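Local structure of DNA mismatch repair protein MUTS (Thermus aquaticus, 1EWQ) at residues D38-F43 with V94-E99; R52-V57 with E79-R84. The protein recognises mismatched and unpaired bases in double-stranded DNA as a dimer with weak ATPase activity, starting mismatch repair. All blocks are in the same frame, centred on the assembly; numbering follows the deposited sequence.

Contact 1: residues D38-F43 with V94-E99; sequences DFYECF and VADQVE. With nucleotides of chain A; nucleotides of chain B.
Tyr40 faces Asp96 across two strands of the mixed sheet of MutS domain I, 39-43 and 92-97; the axes of their short segments 39-43 and 94-97 come within 8.7 Å, with 124° between their directions, and they are not sheet neighbours, since strand 31-36 runs between them. The tyrosine is long enough to span that gap. Its OH donates to Asp96 OD1 over 2.3 Å, a very short separation to be read with caution at this resolution, and the carboxylate is turned 47° from the ring plane. Val94 CG1 meets the ring obliquely, 3.9 Å from Tyr40 CE2. Strand 39-43 carries the Phe-X-Glu mismatch-reading motif of the MutS family. Phe39 lays its ring over thymine DT13 of chain A, CE2 lying 3.4 Å from C6, and its CZ edge reaches DG14 of chain A. A serine in its place would probably leave one face of the thymine without its stacking partner and the base freer to shift. Glu41 suits its place because a carboxylate can accept from a base: its chain runs out extended beyond CG, and DT13 N3 donates to Glu41 OE2, 2.6 Å away, nearly straight at 174°.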
loop_
_atom_site.group_PDB
_atom_site.type_symbol
_atom_site.label_atom_id
_atom_site.label_comp_id
_atom_site.label_asym_id
_atom_site.label_seq_id
_atom_site.Cartn_x
_atom_site.Cartn_y
_atom_site.Cartn_z
ATOM N N ASP C 38 15.775 -20.174 21.318
ATOM C CA ASP C 38 14.735 -19.148 21.390
ATOM C C ASP C 38 14.594 -18.321 20.114
ATOM O O ASP C 38 14.137 -17.178 20.154
ATOM C CB ASP C 38 14.997 -18.221 22.571
ATOM C CG ASP C 38 15.000 -18.956 23.889
ATOM O OD1 ASP C 38 14.010 -19.657 24.192
ATOM O OD2 ASP C 38 15.997 -18.833 24.623
ATOM N N PHE C 39 14.990 -18.901 18.985
ATOM C CA PHE C 39 14.889 -18.221 17.703
ATOM C C PHE C 39 14.393 -19.146 16.594
ATOM O O PHE C 39 14.677 -20.342 16.601
ATOM C CB PHE C 39 16.251 -17.657 17.270
ATOM C CG PHE C 39 16.689 -16.441 18.034
ATOM C CD1 PHE C 39 17.196 -16.556 19.322
ATOM C CD2 PHE C 39 16.596 -15.174 17.459
ATOM C CE1 PHE C 39 17.605 -15.431 20.031
ATOM C CE2 PHE C 39 17.003 -14.038 18.161
ATOM C CZ PHE C 39 17.509 -14.169 19.452
ATOM N N TYR C 40 13.641 -18.577 15.655
ATOM C CA TYR C 40 13.154 -19.298 14.480
ATOM C C TYR C 40 14.114 -18.796 13.416
ATOM O O TYR C 40 14.091 -17.616 13.059
ATOM C CB TYR C 40 11.733 -18.875 14.107
ATOM C CG TYR C 40 10.661 -19.650 14.810
ATOM C CD1 TYR C 40 9.738 -19.008 15.632
ATOM C CD2 TYR C 40 10.559 -21.032 14.650
ATOM C CE1 TYR C 40 8.733 -19.723 16.281
ATOM C CE2 TYR C 40 9.561 -21.760 15.291
ATOM C CZ TYR C 40 8.649 -21.097 16.105
ATOM O OH TYR C 40 7.648 -21.805 16.723
ATOM N N GLU C 41 14.958 -19.684 12.910
ATOM C CA GLU C 41 15.956 -19.279 11.930
ATOM C C GLU C 41 15.755 -19.810 10.517
ATOM O O GLU C 41 15.039 -20.789 10.290
ATOM C CB GLU C 41 17.344 -19.683 12.437
ATOM C CG GLU C 41 17.483 -19.599 13.954
ATOM C CD GLU C 41 18.856 -20.019 14.450
ATOM O OE1 GLU C 41 19.392 -21.032 13.954
ATOM O OE2 GLU C 41 19.395 -19.340 15.350
ATOM N N CYS C 42 16.405 -19.136 9.574
ATOM C CA CYS C 42 16.370 -19.497 8.161
ATOM C C CYS C 42 17.811 -19.419 7.690
ATOM O O CYS C 42 18.579 -18.598 8.190
ATOM C CB CYS C 42 15.525 -18.502 7.360
ATOM S SG CYS C 42 13.775 -18.499 7.767
ATOM N N PHE C 43 18.179 -20.268 6.736
ATOM C CA PHE C 43 19.542 -20.273 6.210
ATOM C C PHE C 43 19.558 -20.152 4.682
ATOM O O PHE C 43 18.511 -20.189 4.038
ATOM C CB PHE C 43 20.270 -21.551 6.647
ATOM C CG PHE C 43 20.209 -21.810 8.130
ATOM C CD1 PHE C 43 19.248 -22.662 8.664
ATOM C CD2 PHE C 43 21.098 -21.184 8.996
ATOM C CE1 PHE C 43 19.178 -22.885 10.039
ATOM C CE2 PHE C 43 21.032 -21.401 10.370
ATOM C CZ PHE C 43 20.072 -22.252 10.888
ATOM N N VAL C 94 6.061 -24.051 10.145
ATOM C CA VAL C 94 6.684 -23.897 11.450
ATOM C C VAL C 94 7.281 -25.195 11.960
ATOM O O VAL C 94 6.566 -26.160 12.228
ATOM C CB VAL C 94 5.662 -23.375 12.486
ATOM C CG1 VAL C 94 6.273 -23.364 13.881
ATOM C CG2 VAL C 94 5.223 -21.975 12.097
ATOM N N ALA C 95 8.601 -25.212 12.082
ATOM C CA ALA C 95 9.302 -26.380 12.578
ATOM C C ALA C 95 9.786 -26.065 13.985
ATOM O O ALA C 95 10.616 -25.177 14.179
ATOM C CB ALA C 95 10.471 -26.704 11.680
ATOM N N ASP C 96 9.251 -26.778 14.971
ATOM C CA ASP C 96 9.646 -26.561 16.359
ATOM C C ASP C 96 10.448 -27.729 16.914
ATOM O O ASP C 96 10.612 -28.763 16.264
ATOM C CB ASP C 96 8.417 -26.363 17.254
ATOM C CG ASP C 96 7.606 -25.139 16.882
ATOM O OD1 ASP C 96 8.211 -24.073 16.660
ATOM O OD2 ASP C 96 6.363 -25.244 16.830
ATOM N N GLN C 97 10.949 -27.544 18.130
ATOM C CA GLN C 97 11.691 -28.582 18.819
ATOM C C GLN C 97 10.627 -29.374 19.570
ATOM O O GLN C 97 10.003 -28.874 20.502
ATOM C CB GLN C 97 12.712 -27.954 19.774
ATOM C CG GLN C 97 13.832 -27.229 19.034
ATOM C CD GLN C 97 14.827 -26.550 19.952
ATOM O OE1 GLN C 97 15.886 -26.106 19.511
ATOM N NE2 GLN C 97 14.491 -26.459 21.234
ATOM N N VAL C 98 10.415 -30.606 19.126
ATOM C CA VAL C 98 9.407 -31.493 19.698
ATOM C C VAL C 98 9.898 -32.266 20.919
ATOM O O VAL C 98 9.112 -32.864 21.652
ATOM C CB VAL C 98 8.941 -32.498 18.625
ATOM C CG1 VAL C 98 7.880 -33.431 19.187
ATOM C CG2 VAL C 98 8.407 -31.737 17.420
ATOM N N GLU C 99 11.204 -32.228 21.141
ATOM C CA GLU C 99 11.810 -32.949 22.246
ATOM C C GLU C 99 12.586 -32.028 23.176
ATOM O O GLU C 99 13.483 -31.308 22.736
ATOM C CB GLU C 99 12.741 -34.007 21.664
ATOM C CG GLU C 99 13.554 -34.776 22.664
ATOM C CD GLU C 99 14.423 -35.808 21.983
ATOM O OE1 GLU C 99 15.198 -35.422 21.076
ATOM O OE2 GLU C 99 14.328 -37.001 22.354
ATOM P P DT A 13 24.364 -11.102 15.097
ATOM O OP1 DT A 13 25.061 -10.296 14.062
ATOM O OP2 DT A 13 24.683 -10.896 16.534
ATOM O "O5'" DT A 13 22.801 -10.929 14.906
ATOM C "C5'" DT A 13 21.996 -12.075 15.064
ATOM C "C4'" DT A 13 20.712 -11.950 14.292
ATOM O "O4'" DT A 13 20.233 -13.299 14.175
ATOM C "C3'" DT A 13 19.639 -11.175 15.049
ATOM O "O3'" DT A 13 18.758 -10.486 14.155
ATOM C "C2'" DT A 13 18.940 -12.245 15.871
ATOM C "C1'" DT A 13 19.198 -13.547 15.109
ATOM N N1 DT A 13 19.638 -14.678 15.957
ATOM C C2 DT A 13 19.431 -15.953 15.484
ATOM O O2 DT A 13 18.939 -16.188 14.393
ATOM N N3 DT A 13 19.827 -16.951 16.337
ATOM C C4 DT A 13 20.401 -16.806 17.582
ATOM O O4 DT A 13 20.674 -17.797 18.245
ATOM C C5 DT A 13 20.622 -15.443 18.005
ATOM C C7 DT A 13 21.279 -15.189 19.324
ATOM C C6 DT A 13 20.228 -14.459 17.185
ATOM P P DG A 14 18.438 -8.926 14.403
ATOM O OP1 DG A 14 17.666 -8.422 13.236
ATOM O OP2 DG A 14 19.687 -8.236 14.810
ATOM O "O5'" DG A 14 17.478 -8.931 15.668
ATOM C "C5'" DG A 14 16.267 -9.667 15.665
ATOM C "C4'" DG A 14 15.671 -9.663 17.051
ATOM O "O4'" DG A 14 16.488 -10.477 17.925
ATOM C "C3'" DG A 14 15.605 -8.280 17.695
ATOM O "O3'" DG A 14 14.393 -8.168 18.442
ATOM C "C2'" DG A 14 16.831 -8.245 18.595
ATOM C "C1'" DG A 14 17.011 -9.703 19.001
ATOM N N9 DG A 14 18.405 -10.105 19.190
ATOM C C8 DG A 14 19.462 -9.794 18.368
ATOM N N7 DG A 14 20.592 -10.310 18.769
ATOM C C5 DG A 14 20.266 -10.999 19.930
ATOM C C6 DG A 14 21.086 -11.766 20.803
ATOM O O6 DG A 14 22.299 -11.994 20.723
ATOM N N1 DG A 14 20.351 -12.303 21.855
ATOM C C2 DG A 14 19.001 -12.133 22.041
ATOM N N2 DG A 14 18.471 -12.761 23.101
ATOM N N3 DG A 14 18.228 -11.410 21.243
ATOM C C4 DG A 14 18.923 -10.879 20.210
ATOM P P DC B 12 19.066 -20.167 28.300
ATOM O OP1 DC B 12 17.681 -20.051 28.807
ATOM O OP2 DC B 12 20.125 -20.748 29.170
ATOM O "O5'" DC B 12 19.002 -20.983 26.935
ATOM C "C5'" DC B 12 17.932 -20.756 26.024
ATOM C "C4'" DC B 12 18.125 -21.563 24.764
ATOM O "O4'" DC B 12 19.254 -21.055 24.018
ATOM C "C3'" DC B 12 18.377 -23.054 24.965
ATOM O "O3'" DC B 12 17.671 -23.761 23.943
ATOM C "C2'" DC B 12 19.884 -23.183 24.803
ATOM C "C1'" DC B 12 20.227 -22.070 23.814
ATOM N N1 DC B 12 21.544 -21.440 24.014
ATOM C C2 DC B 12 22.239 -20.942 22.900
ATOM O O2 DC B 12 21.775 -21.125 21.769
ATOM N N3 DC B 12 23.404 -20.280 23.088
ATOM C C4 DC B 12 23.894 -20.129 24.319
ATOM N N4 DC B 12 25.036 -19.455 24.454
ATOM C C5 DC B 12 23.232 -20.663 25.467
ATOM C C6 DC B 12 22.071 -21.307 25.270
#

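Contact 2: residues R52-V57 with E79-R84; sequences RALGLV and EAYAER. With nucleotides of chain A.
Leu54 divides its two methyls between two residues of the facing helix: CD1 rests 3.6 Å from Tyr81 CD1, while CD2 sits over the centre of one face of the Arg84 guanidinium, 3.8 Å from its CZ. A branched leucine serves both partners, and the flat guanidinium offers it a broad surface while keeping its N-H groups for polar partners around the rim. One is a water in the guanidinium plane, which accepts from Arg84 NH2 at 2.7 Å and donates to Leu54 O at 2.6 Å, bridging the arginine to that backbone carbonyl. A bend at chi3 (-74°) turns the guanidinium face against Leu54 CD2. Leu56 CD2 approaches the Tyr81 ring obliquely, 4.1 Å from CE1; a flat tyrosine suits this place by offering carbon surface to both leucines. Behind these contacts, Gly55 takes the positive phi that glycine adopts easily, as C-prime residue of the Schellman motif ending the helix, with Leu56 N turned back to Ala51 O. In MutS domain I, which holds both segments and binds the mismatch, this turn offers a backbone N-H to the DNA: Val57 N donates to OP1 of DG14 of chain A at 2.9 Å, nearly straight. Gly55 O accepts from Arg76 of the second subunit. Helix 44-54 meets helix 78-87 through its C-terminal end, beside strand 67-74, whose Ile73 touches Tyr81 and, in the loop after helix 44-54, Leu56, and whose Pro74 also meets Tyr81.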
loop_
_atom_site.group_PDB
_atom_site.type_symbol
_atom_site.label_atom_id
_atom_site.label_comp_id
_atom_site.label_asym_id
_atom_site.label_seq_id
_atom_site.Cartn_x
_atom_site.Cartn_y
_atom_site.Cartn_z
ATOM N N ARG C 52 15.421 -9.658 4.407
ATOM C CA ARG C 52 14.899 -8.491 3.710
ATOM C C ARG C 52 13.400 -8.317 3.925
ATOM O O ARG C 52 12.916 -7.194 4.091
ATOM C CB ARG C 52 15.210 -8.561 2.213
ATOM C CG ARG C 52 14.288 -9.418 1.382
ATOM C CD ARG C 52 14.558 -9.158 -0.098
ATOM N NE ARG C 52 15.926 -9.508 -0.476
ATOM C CZ ARG C 52 16.328 -10.740 -0.786
ATOM N NH1 ARG C 52 15.463 -11.749 -0.772
ATOM N NH2 ARG C 52 17.600 -10.966 -1.105
ATOM N N ALA C 53 12.671 -9.429 3.933
ATOM C CA ALA C 53 11.229 -9.385 4.137
ATOM C C ALA C 53 10.870 -8.655 5.427
ATOM O O ALA C 53 9.910 -7.887 5.464
ATOM C CB ALA C 53 10.665 -10.796 4.167
ATOM N N LEU C 54 11.648 -8.888 6.479
ATOM C CA LEU C 54 11.389 -8.262 7.768
ATOM C C LEU C 54 12.435 -7.222 8.146
ATOM O O LEU C 54 12.399 -6.667 9.245
ATOM C CB LEU C 54 11.313 -9.334 8.856
ATOM C CG LEU C 54 10.256 -10.419 8.636
ATOM C CD1 LEU C 54 10.374 -11.467 9.733
ATOM C CD2 LEU C 54 8.861 -9.791 8.622
ATOM N N GLY C 55 13.361 -6.950 7.233
ATOM C CA GLY C 55 14.392 -5.969 7.514
ATOM C C GLY C 55 15.200 -6.349 8.740
ATOM O O GLY C 55 15.436 -5.526 9.627
ATOM N N LEU C 56 15.614 -7.610 8.788
ATOM C CA LEU C 56 16.403 -8.127 9.898
ATOM C C LEU C 56 17.887 -8.078 9.541
ATOM O O LEU C 56 18.259 -7.879 8.384
ATOM C CB LEU C 56 16.011 -9.582 10.195
ATOM C CG LEU C 56 14.541 -9.920 10.470
ATOM C CD1 LEU C 56 14.384 -11.436 10.517
ATOM C CD2 LEU C 56 14.072 -9.284 11.776
ATOM N N VAL C 57 18.736 -8.249 10.544
ATOM C CA VAL C 57 20.169 -8.263 10.313
ATOM C C VAL C 57 20.474 -9.620 9.692
ATOM O O VAL C 57 19.946 -10.645 10.134
ATOM C CB VAL C 57 20.950 -8.121 11.633
ATOM C CG1 VAL C 57 22.439 -8.289 11.381
ATOM C CG2 VAL C 57 20.669 -6.763 12.254
ATOM N N GLU C 79 4.163 -14.679 16.536
ATOM C CA GLU C 79 2.924 -14.264 15.886
ATOM C C GLU C 79 3.030 -12.887 15.226
ATOM O O GLU C 79 2.572 -12.703 14.100
ATOM C CB GLU C 79 1.749 -14.292 16.883
ATOM C CG GLU C 79 1.305 -15.704 17.282
ATOM C CD GLU C 79 0.011 -15.723 18.077
ATOM O OE1 GLU C 79 -0.637 -14.663 18.190
ATOM O OE2 GLU C 79 -0.375 -16.800 18.585
ATOM N N ALA C 80 3.646 -11.928 15.913
ATOM C CA ALA C 80 3.788 -10.584 15.363
ATOM C C ALA C 80 4.546 -10.615 14.044
ATOM O O ALA C 80 4.163 -9.942 13.091
ATOM C CB ALA C 80 4.503 -9.673 16.361
ATOM N N TYR C 81 5.628 -11.390 13.996
ATOM C CA TYR C 81 6.430 -11.510 12.779
ATOM C C TYR C 81 5.650 -12.262 11.703
ATOM O O TYR C 81 5.682 -11.896 10.532
ATOM C CB TYR C 81 7.737 -12.252 13.071
ATOM C CG TYR C 81 8.818 -11.430 13.747
ATOM C CD1 TYR C 81 9.468 -10.392 13.070
ATOM C CD2 TYR C 81 9.225 -11.719 15.052
ATOM C CE1 TYR C 81 10.507 -9.671 13.681
ATOM C CE2 TYR C 81 10.257 -11.005 15.671
ATOM C CZ TYR C 81 10.897 -9.991 14.983
ATOM O OH TYR C 81 11.951 -9.332 15.583
ATOM N N ALA C 82 4.952 -13.320 12.104
ATOM C CA ALA C 82 4.168 -14.106 11.157
ATOM C C ALA C 82 3.095 -13.214 10.545
ATOM O O ALA C 82 2.863 -13.255 9.335
ATOM C CB ALA C 82 3.528 -15.287 11.859
ATOM N N GLU C 83 2.447 -12.411 11.390
ATOM C CA GLU C 83 1.405 -11.494 10.934
ATOM C C GLU C 83 1.946 -10.715 9.741
ATOM O O GLU C 83 1.296 -10.611 8.699
ATOM C CB GLU C 83 1.016 -10.519 12.058
ATOM C CG GLU C 83 -0.123 -9.548 11.713
ATOM C CD GLU C 83 -0.432 -8.565 12.844
ATOM O OE1 GLU C 83 -0.762 -9.009 13.971
ATOM O OE2 GLU C 83 -0.346 -7.341 12.609
ATOM N N ARG C 84 3.156 -10.187 9.895
ATOM C CA ARG C 84 3.768 -9.416 8.830
ATOM C C ARG C 84 4.071 -10.261 7.608
ATOM O O ARG C 84 3.758 -9.866 6.492
ATOM C CB ARG C 84 5.046 -8.730 9.323
ATOM C CG ARG C 84 4.801 -7.433 10.092
ATOM C CD ARG C 84 6.068 -6.598 10.143
ATOM N NE ARG C 84 7.047 -7.152 11.069
ATOM C CZ ARG C 84 8.346 -6.872 11.044
ATOM N NH1 ARG C 84 8.838 -6.045 10.131
ATOM N NH2 ARG C 84 9.154 -7.417 11.943
ATOM P P DG A 14 18.438 -8.926 14.403
ATOM O OP1 DG A 14 17.666 -8.422 13.236
ATOM O OP2 DG A 14 19.687 -8.236 14.810
ATOM O "O5'" DG A 14 17.478 -8.931 15.668
ATOM C "C5'" DG A 14 16.267 -9.667 15.665
ATOM C "C4'" DG A 14 15.671 -9.663 17.051
ATOM O "O4'" DG A 14 16.488 -10.477 17.925
ATOM C "C3'" DG A 14 15.605 -8.280 17.695
ATOM O "O3'" DG A 14 14.393 -8.168 18.442
ATOM C "C2'" DG A 14 16.831 -8.245 18.595
ATOM C "C1'" DG A 14 17.011 -9.703 19.001
ATOM N N9 DG A 14 18.405 -10.105 19.190
ATOM C C8 DG A 14 19.462 -9.794 18.368
ATOM N N7 DG A 14 20.592 -10.310 18.769
ATOM C C5 DG A 14 20.266 -10.999 19.930
ATOM C C6 DG A 14 21.086 -11.766 20.803
ATOM O O6 DG A 14 22.299 -11.994 20.723
ATOM N N1 DG A 14 20.351 -12.303 21.855
ATOM C C2 DG A 14 19.001 -12.133 22.041
ATOM N N2 DG A 14 18.471 -12.761 23.101
ATOM N N3 DG A 14 18.228 -11.410 21.243
ATOM C C4 DG A 14 18.923 -10.879 20.210
HETATM O O HOH W 1 11.731 -6.803 11.797
#

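From the N terminus the chain reaches strand 39-43, passes straight into helix 44-54, and at its end enters the first half of contact 2. Strands 59-62 and 67-74 follow before helix 78-87 comes back to close contact 2, the inner and shorter loop. Strand 92-97 then closes contact 1 around it, so the two nest and do not cross. Contact 1 ties strands within the sheet, whereas contact 2 joins the C-terminal part of helix 44-54 and the turn after it to helix 78-87. Their centres lie 15 Å apart and their nearest atoms about 7 Å, without touching. DG14 of chain A is reached from both, at its base and at its phosphate.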